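Local coordinates for Sys-1 protein (Caenorhabditis elegans, PDB 3C2G) that acts as a transcription coregulator in the Wnt signalling asymmetry pathway, activating or repressing target genes and binding the TCF factor POP-1 directly, at residues Q142-I147 against F191-F196; K200-K205 against L270-D275; V477-V482 against M533-A538. All coordinates share one frame; numbering follows the deposited sequence.

Contact 1: residues Q142-I147 against F191-F196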
ATOM      1  N   GLN A 142      19.299 -17.244  13.437  1.00 34.13           N
ATOM      2  CA  GLN A 142      18.481 -17.070  14.648  1.00 35.68           C
ATOM      3  C   GLN A 142      18.925 -15.886  15.527  1.00 35.71           C
ATOM      4  O   GLN A 142      18.098 -15.261  16.194  1.00 36.66           O
ATOM      5  CB  GLN A 142      18.473 -18.343  15.480  1.00 36.35           C
ATOM      6  CG  GLN A 142      17.467 -19.384  15.033  1.00 40.81           C
ATOM      7  CD  GLN A 142      17.756 -20.731  15.656  1.00 47.03           C
ATOM      8  OE1 GLN A 142      17.267 -21.044  16.748  1.00 49.70           O
ATOM      9  NE2 GLN A 142      18.588 -21.528  14.983  1.00 49.05           N
ATOM     10  N   ILE A 143      20.225 -15.593  15.528  1.00 34.69           N
ATOM     11  CA  ILE A 143      20.777 -14.497  16.315  1.00 34.07           C
ATOM     12  C   ILE A 143      20.332 -13.150  15.731  1.00 34.50           C
ATOM     13  O   ILE A 143      19.907 -12.261  16.470  1.00 34.54           O
ATOM     14  CB  ILE A 143      22.330 -14.603  16.395  1.00 34.02           C
ATOM     15  CG1 ILE A 143      22.741 -15.714  17.373  1.00 32.27           C
ATOM     16  CG2 ILE A 143      22.967 -13.273  16.765  1.00 31.92           C
ATOM     17  CD1 ILE A 143      24.151 -16.276  17.114  1.00 28.28           C
ATOM     18  N   PHE A 144      20.425 -13.016  14.407  1.00 34.19           N
ATOM     19  CA  PHE A 144      19.909 -11.843  13.708  1.00 34.77           C
ATOM     20  C   PHE A 144      18.419 -11.675  13.950  1.00 35.93           C
ATOM     21  O   PHE A 144      17.965 -10.599  14.306  1.00 35.75           O
ATOM     22  CB  PHE A 144      20.155 -11.962  12.219  1.00 33.91           C
ATOM     23  CG  PHE A 144      21.516 -11.539  11.798  1.00 33.41           C
ATOM     24  CD1 PHE A 144      21.917 -10.224  11.931  1.00 33.83           C
ATOM     25  CD2 PHE A 144      22.394 -12.450  11.231  1.00 33.30           C
ATOM     26  CE1 PHE A 144      23.194  -9.822  11.528  1.00 35.42           C
ATOM     27  CE2 PHE A 144      23.671 -12.053  10.815  1.00 35.29           C
ATOM     28  CZ  PHE A 144      24.068 -10.735  10.966  1.00 33.77           C
ATOM     29  N   ASN A 145      17.671 -12.758  13.781  1.00 37.87           N
ATOM     30  CA  ASN A 145      16.246 -12.750  14.046  1.00 39.90           C
ATOM     31  C   ASN A 145      15.923 -12.317  15.466  1.00 40.58           C
ATOM     32  O   ASN A 145      15.055 -11.491  15.662  1.00 41.14           O
ATOM     33  CB  ASN A 145      15.613 -14.111  13.739  1.00 40.51           C
ATOM     34  CG  ASN A 145      14.099 -14.086  13.865  1.00 43.21           C
ATOM     35  OD1 ASN A 145      13.409 -13.426  13.088  1.00 45.89           O
ATOM     36  ND2 ASN A 145      13.576 -14.790  14.859  1.00 46.26           N
ATOM     37  N   CYS A 146      16.632 -12.855  16.452  1.00 42.12           N
ATOM     38  CA  CYS A 146      16.387 -12.495  17.851  1.00 42.75           C
ATOM     39  C   CYS A 146      16.670 -11.038  18.187  1.00 42.16           C
ATOM     40  O   CYS A 146      15.897 -10.415  18.906  1.00 41.57           O
ATOM     41  CB  CYS A 146      17.204 -13.370  18.778  1.00 43.50           C
ATOM     42  SG  CYS A 146      16.508 -14.979  19.010  1.00 49.49           S
ATOM     43  N   ILE A 147      17.778 -10.499  17.682  1.00 41.94           N
ATOM     44  CA  ILE A 147      18.101  -9.091  17.924  1.00 42.13           C
ATOM     45  C   ILE A 147      17.104  -8.164  17.224  1.00 43.02           C
ATOM     46  O   ILE A 147      16.630  -7.196  17.819  1.00 42.67           O
ATOM     47  CB  ILE A 147      19.539  -8.725  17.498  1.00 41.82           C
ATOM     48  CG1 ILE A 147      20.563  -9.559  18.272  1.00 40.98           C
ATOM     49  CG2 ILE A 147      19.808  -7.245  17.740  1.00 41.00           C
ATOM     50  CD1 ILE A 147      21.961  -9.469  17.700  1.00 39.37           C
ATOM     51  N   PHE A 191      15.000 -12.264   4.754  1.00 36.13           N
ATOM     52  CA  PHE A 191      14.025 -11.202   4.548  1.00 36.27           C
ATOM     53  C   PHE A 191      13.985 -10.228   5.708  1.00 36.49           C
ATOM     54  O   PHE A 191      13.983  -9.018   5.501  1.00 36.92           O
ATOM     55  CB  PHE A 191      12.633 -11.779   4.254  1.00 35.71           C
ATOM     56  CG  PHE A 191      12.558 -12.493   2.934  1.00 35.56           C
ATOM     57  CD1 PHE A 191      12.430 -11.774   1.750  1.00 33.53           C
ATOM     58  CD2 PHE A 191      12.651 -13.885   2.873  1.00 33.10           C
ATOM     59  CE1 PHE A 191      12.370 -12.429   0.517  1.00 35.45           C
ATOM     60  CE2 PHE A 191      12.600 -14.552   1.653  1.00 32.87           C
ATOM     61  CZ  PHE A 191      12.458 -13.828   0.468  1.00 35.56           C
ATOM     62  N   ILE A 192      13.955 -10.756   6.927  1.00 37.23           N
ATOM     63  CA  ILE A 192      13.960  -9.931   8.143  1.00 37.10           C
ATOM     64  C   ILE A 192      15.097  -8.908   8.126  1.00 36.29           C
ATOM     65  O   ILE A 192      14.873  -7.735   8.401  1.00 37.15           O
ATOM     66  CB  ILE A 192      14.035 -10.809   9.410  1.00 37.58           C
ATOM     67  CG1 ILE A 192      12.840 -11.781   9.464  1.00 39.79           C
ATOM     68  CG2 ILE A 192      14.095  -9.954  10.665  1.00 37.86           C
ATOM     69  CD1 ILE A 192      11.449 -11.108   9.425  1.00 41.33           C
ATOM     70  N   ILE A 193      16.290  -9.350   7.743  1.00 34.98           N
ATOM     71  CA  ILE A 193      17.475  -8.503   7.705  1.00 34.45           C
ATOM     72  C   ILE A 193      17.401  -7.431   6.611  1.00 35.12           C
ATOM     73  O   ILE A 193      17.678  -6.262   6.872  1.00 35.16           O
ATOM     74  CB  ILE A 193      18.766  -9.352   7.549  1.00 33.97           C
ATOM     75  CG1 ILE A 193      18.922 -10.297   8.742  1.00 31.71           C
ATOM     76  CG2 ILE A 193      19.984  -8.456   7.413  1.00 31.59           C
ATOM     77  CD1 ILE A 193      19.734 -11.524   8.458  1.00 29.38           C
ATOM     78  N   PHE A 194      17.046  -7.826   5.391  1.00 35.63           N
ATOM     79  CA  PHE A 194      16.782  -6.868   4.314  1.00 36.21           C
ATOM     80  C   PHE A 194      15.748  -5.831   4.738  1.00 36.60           C
ATOM     81  O   PHE A 194      15.974  -4.635   4.611  1.00 36.54           O
ATOM     82  CB  PHE A 194      16.332  -7.567   3.033  1.00 36.06           C
ATOM     83  CG  PHE A 194      17.457  -7.908   2.112  1.00 37.13           C
ATOM     84  CD1 PHE A 194      18.296  -6.910   1.619  1.00 40.05           C
ATOM     85  CD2 PHE A 194      17.682  -9.217   1.727  1.00 38.05           C
ATOM     86  CE1 PHE A 194      19.358  -7.210   0.767  1.00 39.64           C
ATOM     87  CE2 PHE A 194      18.740  -9.532   0.871  1.00 39.86           C
ATOM     88  CZ  PHE A 194      19.579  -8.522   0.391  1.00 38.96           C
ATOM     89  N   ARG A 195      14.636  -6.285   5.287  1.00 36.86           N
ATOM     90  CA  ARG A 195      13.623  -5.360   5.748  1.00 39.02           C
ATOM     91  C   ARG A 195      14.227  -4.361   6.726  1.00 40.06           C
ATOM     92  O   ARG A 195      13.948  -3.167   6.654  1.00 41.43           O
ATOM     93  CB  ARG A 195      12.469  -6.117   6.398  1.00 38.72           C
ATOM     94  CG  ARG A 195      11.339  -5.231   6.891  1.00 42.26           C
ATOM     95  CD  ARG A 195      10.225  -6.057   7.523  0.50 44.82           C
ATOM     96  NE  ARG A 195       9.090  -5.224   7.904  0.50 47.41           N
ATOM     97  CZ  ARG A 195       8.047  -4.972   7.119  0.50 49.63           C
ATOM     98  NH1 ARG A 195       7.989  -5.491   5.898  0.50 50.95           N
ATOM     99  NH2 ARG A 195       7.060  -4.200   7.554  0.50 48.58           N
ATOM    100  N   PHE A 196      15.077  -4.860   7.619  1.00 40.51           N
ATOM    101  CA  PHE A 196      15.617  -4.090   8.718  1.00 39.92           C
ATOM    102  C   PHE A 196      16.611  -3.016   8.272  1.00 40.37           C
ATOM    103  O   PHE A 196      16.550  -1.894   8.756  1.00 40.58           O
ATOM    104  CB  PHE A 196      16.239  -5.053   9.748  1.00 40.55           C
ATOM    105  CG  PHE A 196      16.880  -4.369  10.928  1.00 38.90           C
ATOM    106  CD1 PHE A 196      16.100  -3.790  11.928  1.00 37.20           C
ATOM    107  CD2 PHE A 196      18.269  -4.316  11.039  1.00 38.96           C
ATOM    108  CE1 PHE A 196      16.692  -3.152  13.021  1.00 38.36           C
ATOM    109  CE2 PHE A 196      18.874  -3.693  12.137  1.00 40.44           C
ATOM    110  CZ  PHE A 196      18.079  -3.106  13.129  1.00 40.20           C
TER

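Contact 2: residues K200-K205 against L270-D275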
ATOM      1  N   LYS A 200      13.585   2.978   6.205  1.00 61.01           N
ATOM      2  CA  LYS A 200      13.836   4.433   6.276  1.00 62.94           C
ATOM      3  C   LYS A 200      15.165   4.881   5.639  1.00 63.27           C
ATOM      4  O   LYS A 200      15.649   5.995   5.891  1.00 63.98           O
ATOM      5  CB  LYS A 200      13.699   4.957   7.715  1.00 62.77           C
ATOM      6  CG  LYS A 200      12.337   4.696   8.355  1.00 64.55           C
ATOM      7  CD  LYS A 200      12.196   5.445   9.685  1.00 65.17           C
ATOM      8  CE  LYS A 200      10.837   5.173  10.347  1.00 69.56           C
ATOM      9  NZ  LYS A 200      10.795   5.642  11.773  1.00 70.38           N
ATOM     10  N   ASP A 201      15.739   4.021   4.801  1.00 63.30           N
ATOM     11  CA  ASP A 201      16.957   4.342   4.075  1.00 63.49           C
ATOM     12  C   ASP A 201      16.642   4.416   2.579  1.00 63.36           C
ATOM     13  O   ASP A 201      16.954   3.500   1.820  1.00 63.36           O
ATOM     14  CB  ASP A 201      18.035   3.292   4.366  1.00 63.85           C
ATOM     15  CG  ASP A 201      19.451   3.863   4.325  1.00 65.27           C
ATOM     16  OD1 ASP A 201      20.214   3.614   5.285  1.00 66.83           O
ATOM     17  OD2 ASP A 201      19.809   4.552   3.347  1.00 66.94           O
ATOM     18  N   THR A 202      16.015   5.516   2.170  1.00 63.12           N
ATOM     19  CA  THR A 202      15.646   5.740   0.770  1.00 63.39           C
ATOM     20  C   THR A 202      16.758   5.392  -0.224  1.00 62.94           C
ATOM     21  O   THR A 202      16.486   4.775  -1.258  1.00 63.02           O
ATOM     22  CB  THR A 202      15.193   7.198   0.525  1.00 63.57           C
ATOM     23  OG1 THR A 202      14.085   7.497   1.379  1.00 65.51           O
ATOM     24  CG2 THR A 202      14.768   7.402  -0.917  1.00 63.93           C
ATOM     25  N   ARG A 203      17.998   5.784   0.074  1.00 61.88           N
ATOM     26  CA  ARG A 203      19.074   5.548  -0.884  1.00 60.97           C
ATOM     27  C   ARG A 203      19.538   4.108  -0.892  1.00 58.62           C
ATOM     28  O   ARG A 203      20.097   3.649  -1.886  1.00 58.75           O
ATOM     29  CB  ARG A 203      20.249   6.529  -0.731  1.00 61.44           C
ATOM     30  CG  ARG A 203      20.906   6.595   0.632  1.00 63.04           C
ATOM     31  CD  ARG A 203      21.776   7.860   0.728  1.00 63.88           C
ATOM     32  NE  ARG A 203      21.856   8.341   2.109  1.00 69.35           N
ATOM     33  CZ  ARG A 203      22.837   8.050   2.962  1.00 70.69           C
ATOM     34  NH1 ARG A 203      23.860   7.285   2.589  1.00 71.84           N
ATOM     35  NH2 ARG A 203      22.795   8.533   4.196  1.00 71.27           N
ATOM     36  N   LEU A 204      19.298   3.386   0.198  1.00 56.32           N
ATOM     37  CA  LEU A 204      19.649   1.972   0.218  1.00 54.27           C
ATOM     38  C   LEU A 204      18.713   1.203  -0.706  1.00 52.63           C
ATOM     39  O   LEU A 204      19.135   0.272  -1.394  1.00 52.15           O
ATOM     40  CB  LEU A 204      19.653   1.393   1.634  1.00 54.43           C
ATOM     41  CG  LEU A 204      20.528   0.145   1.809  1.00 53.73           C
ATOM     42  CD1 LEU A 204      21.946   0.385   1.302  1.00 53.77           C
ATOM     43  CD2 LEU A 204      20.555  -0.312   3.253  1.00 53.72           C
ATOM     44  N   LYS A 205      17.454   1.627  -0.737  1.00 50.95           N
ATOM     45  CA  LYS A 205      16.482   1.089  -1.672  1.00 50.22           C
ATOM     46  C   LYS A 205      16.970   1.276  -3.101  1.00 50.45           C
ATOM     47  O   LYS A 205      17.001   0.319  -3.885  1.00 49.92           O
ATOM     48  CB  LYS A 205      15.118   1.743  -1.473  1.00 49.37           C
ATOM     49  CG  LYS A 205      14.456   1.332  -0.180  1.00 47.60           C
ATOM     50  CD  LYS A 205      13.196   2.109   0.056  1.00 45.24           C
ATOM     51  CE  LYS A 205      12.664   1.887   1.453  1.00 42.62           C
ATOM     52  NZ  LYS A 205      11.393   2.633   1.630  1.00 42.73           N
ATOM     53  N   LEU A 270      10.726  -1.833  -1.408  1.00 32.75           N
ATOM     54  CA  LEU A 270      11.742  -1.270  -2.277  1.00 34.14           C
ATOM     55  C   LEU A 270      11.178  -0.223  -3.227  1.00 35.09           C
ATOM     56  O   LEU A 270      11.818   0.789  -3.492  1.00 35.69           O
ATOM     57  CB  LEU A 270      12.414  -2.366  -3.089  1.00 34.63           C
ATOM     58  CG  LEU A 270      13.478  -3.186  -2.382  1.00 35.67           C
ATOM     59  CD1 LEU A 270      13.765  -4.426  -3.212  1.00 36.59           C
ATOM     60  CD2 LEU A 270      14.743  -2.348  -2.174  1.00 35.29           C
ATOM     61  N   LEU A 271       9.978  -0.475  -3.743  1.00 34.73           N
ATOM     62  CA  LEU A 271       9.417   0.359  -4.799  1.00 34.36           C
ATOM     63  C   LEU A 271       8.787   1.634  -4.240  1.00 35.06           C
ATOM     64  O   LEU A 271       7.570   1.796  -4.246  1.00 34.94           O
ATOM     65  CB  LEU A 271       8.427  -0.462  -5.627  1.00 33.17           C
ATOM     66  CG  LEU A 271       9.015  -1.766  -6.165  1.00 29.55           C
ATOM     67  CD1 LEU A 271       7.904  -2.607  -6.750  1.00 27.64           C
ATOM     68  CD2 LEU A 271      10.168  -1.559  -7.171  1.00 26.49           C
ATOM     69  N   HIS A 272       9.636   2.525  -3.744  1.00 36.32           N
ATOM     70  CA  HIS A 272       9.191   3.690  -2.982  1.00 38.22           C
ATOM     71  C   HIS A 272       8.599   4.833  -3.825  1.00 39.56           C
ATOM     72  O   HIS A 272       7.779   5.613  -3.334  1.00 40.66           O
ATOM     73  CB  HIS A 272      10.334   4.201  -2.098  1.00 38.19           C
ATOM     74  CG  HIS A 272      11.579   4.553  -2.853  1.00 40.06           C
ATOM     75  ND1 HIS A 272      11.970   5.856  -3.075  1.00 40.54           N
ATOM     76  CD2 HIS A 272      12.521   3.773  -3.439  1.00 40.63           C
ATOM     77  CE1 HIS A 272      13.103   5.862  -3.759  1.00 40.39           C
ATOM     78  NE2 HIS A 272      13.455   4.612  -3.999  1.00 39.81           N
ATOM     79  N   ASP A 273       9.004   4.929  -5.088  1.00 40.00           N
ATOM     80  CA  ASP A 273       8.590   6.043  -5.935  1.00 40.12           C
ATOM     81  C   ASP A 273       8.299   5.626  -7.371  1.00 40.02           C
ATOM     82  O   ASP A 273       8.397   4.442  -7.715  1.00 39.98           O
ATOM     83  CB  ASP A 273       9.653   7.152  -5.913  1.00 40.76           C
ATOM     84  CG  ASP A 273      10.992   6.713  -6.503  1.00 42.38           C
ATOM     85  OD1 ASP A 273      11.049   5.732  -7.276  1.00 45.42           O
ATOM     86  OD2 ASP A 273      12.002   7.371  -6.198  1.00 44.72           O
ATOM     87  N   SER A 274       7.965   6.626  -8.195  1.00 39.43           N
ATOM     88  CA  SER A 274       7.590   6.451  -9.597  1.00 38.60           C
ATOM     89  C   SER A 274       8.641   5.763 -10.464  1.00 38.19           C
ATOM     90  O   SER A 274       8.297   4.952 -11.329  1.00 37.09           O
ATOM     91  CB  SER A 274       7.239   7.806 -10.204  1.00 38.90           C
ATOM     92  OG  SER A 274       6.143   8.381  -9.508  1.00 40.59           O
ATOM     93  N   ASP A 275       9.913   6.093 -10.249  1.00 37.83           N
ATOM     94  CA  ASP A 275      10.975   5.524 -11.062  1.00 38.73           C
ATOM     95  C   ASP A 275      11.108   4.031 -10.764  1.00 38.10           C
ATOM     96  O   ASP A 275      11.323   3.223 -11.681  1.00 38.08           O
ATOM     97  CB  ASP A 275      12.311   6.245 -10.828  1.00 40.20           C
ATOM     98  CG  ASP A 275      12.385   7.612 -11.530  1.00 45.40           C
ATOM     99  OD1 ASP A 275      12.183   7.670 -12.769  1.00 48.39           O
ATOM    100  OD2 ASP A 275      12.652   8.628 -10.840  1.00 48.67           O
TER

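Contact 3: residues V477-V482 against M533-A538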
ATOM      1  N   VAL A 477     -27.521   7.728 -22.507  1.00 37.66           N
ATOM      2  CA  VAL A 477     -28.102   7.353 -21.228  1.00 38.13           C
ATOM      3  C   VAL A 477     -29.500   7.962 -21.080  1.00 39.00           C
ATOM      4  O   VAL A 477     -29.641   9.182 -21.111  1.00 38.62           O
ATOM      5  CB  VAL A 477     -27.181   7.717 -20.026  1.00 37.97           C
ATOM      6  CG1 VAL A 477     -27.921   7.565 -18.714  1.00 35.82           C
ATOM      7  CG2 VAL A 477     -25.949   6.834 -20.025  1.00 37.09           C
ATOM      8  N   PRO A 478     -30.532   7.109 -20.928  1.00 40.17           N
ATOM      9  CA  PRO A 478     -31.895   7.601 -20.696  1.00 41.68           C
ATOM     10  C   PRO A 478     -31.992   8.328 -19.359  1.00 42.92           C
ATOM     11  O   PRO A 478     -31.557   7.800 -18.335  1.00 43.34           O
ATOM     12  CB  PRO A 478     -32.746   6.322 -20.680  1.00 41.06           C
ATOM     13  CG  PRO A 478     -31.801   5.225 -20.408  1.00 40.70           C
ATOM     14  CD  PRO A 478     -30.474   5.635 -20.958  1.00 40.35           C
ATOM     15  N   LYS A 479     -32.556   9.530 -19.384  1.00 44.06           N
ATOM     16  CA  LYS A 479     -32.554  10.413 -18.232  1.00 45.38           C
ATOM     17  C   LYS A 479     -33.924  10.593 -17.596  1.00 46.84           C
ATOM     18  O   LYS A 479     -34.047  11.197 -16.519  1.00 47.49           O
ATOM     19  CB  LYS A 479     -31.998  11.762 -18.659  1.00 45.44           C
ATOM     20  CG  LYS A 479     -30.492  11.767 -18.719  1.00 46.35           C
ATOM     21  CD  LYS A 479     -30.004  12.314 -20.028  1.00 46.39           C
ATOM     22  CE  LYS A 479     -28.594  11.834 -20.284  1.00 45.52           C
ATOM     23  NZ  LYS A 479     -28.410  11.565 -21.723  1.00 47.12           N
ATOM     24  N   ASP A 480     -34.950  10.058 -18.251  1.00 47.90           N
ATOM     25  CA  ASP A 480     -36.333  10.349 -17.885  1.00 48.81           C
ATOM     26  C   ASP A 480     -36.758   9.727 -16.559  1.00 47.84           C
ATOM     27  O   ASP A 480     -37.522  10.334 -15.819  1.00 48.49           O
ATOM     28  CB  ASP A 480     -37.291   9.954 -19.026  1.00 50.31           C
ATOM     29  CG  ASP A 480     -37.080  10.802 -20.303  1.00 54.94           C
ATOM     30  OD1 ASP A 480     -36.480  11.907 -20.223  1.00 57.21           O
ATOM     31  OD2 ASP A 480     -37.523  10.366 -21.394  1.00 57.98           O
ATOM     32  N   GLY A 481     -36.264   8.530 -16.255  1.00 46.72           N
ATOM     33  CA  GLY A 481     -36.609   7.855 -14.999  1.00 44.93           C
ATOM     34  C   GLY A 481     -35.868   8.301 -13.741  1.00 44.33           C
ATOM     35  O   GLY A 481     -36.256   7.940 -12.632  1.00 44.07           O
ATOM     36  N   VAL A 482     -34.814   9.098 -13.903  1.00 44.11           N
ATOM     37  CA  VAL A 482     -33.855   9.329 -12.819  1.00 43.92           C
ATOM     38  C   VAL A 482     -34.439  10.092 -11.626  1.00 44.45           C
ATOM     39  O   VAL A 482     -34.334   9.631 -10.479  1.00 44.69           O
ATOM     40  CB  VAL A 482     -32.557   9.990 -13.339  1.00 44.03           C
ATOM     41  CG1 VAL A 482     -31.690  10.468 -12.194  1.00 44.15           C
ATOM     42  CG2 VAL A 482     -31.783   9.009 -14.203  1.00 42.96           C
HETATM   43  N   MSE A 533     -30.864  20.193 -14.117  1.00 46.07           N
HETATM   44  CA  MSE A 533     -31.777  21.183 -14.665  1.00 50.20           C
HETATM   45  C   MSE A 533     -31.883  21.037 -16.177  1.00 49.66           C
HETATM   46  O   MSE A 533     -32.986  20.917 -16.708  1.00 50.00           O
HETATM   47  CB  MSE A 533     -31.355  22.595 -14.274  1.00 49.04           C
HETATM   48  CG  MSE A 533     -31.863  23.005 -12.922  1.00 50.43           C
HETATM   49 SE   MSE A 533     -30.997  24.616 -12.251  1.00 59.52          SE
HETATM   50  CE  MSE A 533     -32.244  25.118 -10.811  1.00 53.21           C
ATOM     51  N   GLU A 534     -30.732  20.993 -16.845  1.00 49.85           N
ATOM     52  CA  GLU A 534     -30.672  20.974 -18.300  1.00 50.52           C
ATOM     53  C   GLU A 534     -31.061  19.631 -18.936  1.00 50.93           C
ATOM     54  O   GLU A 534     -31.900  19.579 -19.839  1.00 50.79           O
ATOM     55  CB  GLU A 534     -29.273  21.389 -18.762  1.00 50.66           C
ATOM     56  CG  GLU A 534     -29.040  21.228 -20.255  1.00 51.91           C
ATOM     57  CD  GLU A 534     -28.113  22.279 -20.821  0.50 52.52           C
ATOM     58  OE1 GLU A 534     -27.267  22.801 -20.067  0.50 52.67           O
ATOM     59  OE2 GLU A 534     -28.235  22.581 -22.027  0.50 53.37           O
ATOM     60  N   GLN A 535     -30.447  18.557 -18.450  1.00 51.09           N
ATOM     61  CA  GLN A 535     -30.482  17.258 -19.110  1.00 50.77           C
ATOM     62  C   GLN A 535     -31.730  16.445 -18.820  1.00 50.44           C
ATOM     63  O   GLN A 535     -32.117  15.595 -19.619  1.00 50.65           O
ATOM     64  CB  GLN A 535     -29.248  16.460 -18.718  1.00 50.82           C
ATOM     65  CG  GLN A 535     -28.469  15.958 -19.903  1.00 53.33           C
ATOM     66  CD  GLN A 535     -27.710  17.053 -20.615  1.00 55.20           C
ATOM     67  OE1 GLN A 535     -27.599  17.041 -21.837  1.00 57.37           O
ATOM     68  NE2 GLN A 535     -27.186  18.011 -19.857  1.00 56.58           N
ATOM     69  N   CYS A 536     -32.347  16.696 -17.670  1.00 50.43           N
ATOM     70  CA  CYS A 536     -33.602  16.046 -17.298  1.00 50.58           C
ATOM     71  C   CYS A 536     -34.802  16.971 -17.488  1.00 50.12           C
ATOM     72  O   CYS A 536     -35.908  16.637 -17.087  1.00 50.51           O
ATOM     73  CB  CYS A 536     -33.549  15.569 -15.847  1.00 50.86           C
ATOM     74  SG  CYS A 536     -32.115  14.547 -15.426  1.00 54.99           S
ATOM     75  N   GLY A 537     -34.575  18.129 -18.106  1.00 50.41           N
ATOM     76  CA  GLY A 537     -35.604  19.148 -18.305  1.00 50.20           C
ATOM     77  C   GLY A 537     -36.391  19.434 -17.042  1.00 50.02           C
ATOM     78  O   GLY A 537     -37.618  19.452 -17.063  1.00 50.63           O
ATOM     79  N   ALA A 538     -35.678  19.652 -15.939  1.00 49.68           N
ATOM     80  CA  ALA A 538     -36.297  19.734 -14.617  1.00 48.38           C
ATOM     81  C   ALA A 538     -35.925  21.003 -13.862  1.00 47.61           C
ATOM     82  O   ALA A 538     -35.813  20.997 -12.635  1.00 47.88           O
ATOM     83  CB  ALA A 538     -35.941  18.500 -13.802  1.00 47.97           C
TER

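Contact 1: residues Q142-I147 against F191-F196
The Phe144 ring is approached obliquely at its root by the side chain of Ile193, whose terminal methyl CD1 lies 3.8 Å from Phe144 CG and at the same distance from Phe144 CB. That methyl also comes within 4.0 Å of ring atom CD2 of Phe144. Leu164 of helix 154-164 also touches the Phe144 side chain. The second flat group, the carboxamide of Asn145, contributes a single atom to the contact. Its OD1 meets the methylene CG1 of Ile192 at 4.0 Å, a van der Waals touch of a polar oxygen on a hydrocarbon. What brings the amide there is the first torsion of Asn145: with CG set anti to the backbone N (chi1 -174°), OD1 is swung toward the other helix, although the CB of this residue does not point at it. In Ile193, CG1 stands anti to the carbonyl carbon (chi1 -61°) and carries CD1 outward to the phenylalanine. No hydrogen bond joins the two segments, which meet by apolar packing. As in armadillo domains generally, neighbouring helices pack through hydrophobic side chains; here the partly exposed Asn145 lies beside that packing. The helices come close at this point, Asn145 CA and Ile192 CA lying 6.9 Å apart. Ile192 and Ile193 both extend the patch along helix 134-150 by touching Ile148. Behind helix 134-150, Ile143 and Ile147 pack on helix 71-90; behind helix 189-198, Phe191 reaches Arg262 and Thr263 of helix 251-270, so the contact sits within a continuous stack of helices.

Contact 2: residues K200-K205 against L270-D275
His272 turns its ring toward Lys205 through a first torsion of 57°, which wedges CG between the backbone N and the carbonyl carbon, while Lys205 sends an extended chain past it from a chi1 of -70°. The aliphatic part of the lysine does the touching: CB lies 3.8 Å from His272 CD2, and Lys205 CD is almost as near to the same ring atom. At another part of the ring, Thr202 brings up its methyl, CG2 standing 3.6 Å from His272 CE1, the two side chains crossing at about a right angle. Leu270 adds CD2, which packs 3.9 Å from Lys205 CA. The setting is a junction between helices of the armadillo domain, where the start of helix 202-210 meets the turn that follows helix 251-270. An inverse gamma turn centred on Leu271 makes that bend, closed by a bond of 2.8 Å from His272 N to Leu270 O. Around the imidazole, Leu270 O lies in plane at the edge, and CG of the N-cap residue Asp273 sits 3.4 Å above the plane of one face, offset toward the rim. A hydrogen bond from His272 NE2 to Asp206 OD1 holds the rotation of the ring. Lys205 NZ makes a weak hydrogen bond to Leu269 O, where its charge would probably suit the carbonyl-rich end of helix 251-270.

Contact 3: residues V477-V482 against M533-A538
Lys479 meets Gln535 and Cys536 where a surface loop of the armadillo domain, between helices 457-472 and 494-507, runs past the C-terminal end of helix 515-535. The loop enters with Val477, whose side chain, like those of Pro478 and Val482 after it, packs on Ile435. The carbonyl O of Val477 receives Lys479 NZ at 2.8 Å, in the carbonyl plane and on a lone pair. Lys479 then carries the contact. Bends at chi2 (130°) and chi4 fold its chain back, so that NZ also hydrogen-bonds to Thr474 O while the methylenes lie alongside Gln535, the two side chains pointing the same way. Here Lys479 CD is 3.9 Å from Gln535 O and 4.0 Å from Gln535 CG. On the helix side of this meeting, Cys536 is the first residue to leave the helix and Gly537 follows with positive phi, Ala538 N bonding back to Met533 O at 3.1 Å in an arrangement resembling a Schellman motif. At the end of the segment, Val482 N makes a weak hydrogen bond of 3.4 Å to Lys479 O, the same oxygen that lies 4.0 Å from Cys536 SG.

Overall arrangement
From the N terminus, the first of the three to close is contact 1, where helix 189-198 returns to helix 134-150 after 43 intervening residues. Contact 2 opens almost at once, helix 202-210 following helix 189-198, and spans 64 residues before the turn after helix 251-270 comes back to it; the two centres are 20 Å apart. Much farther along, contact 3 joins the loop after helix 457-472 to the end of helix 515-535, about 62 Å from contact 1 between centres and across the chain's middle. None nests in or crosses another: the three stand in series, consistent with an armadillo domain built of successive packed helices.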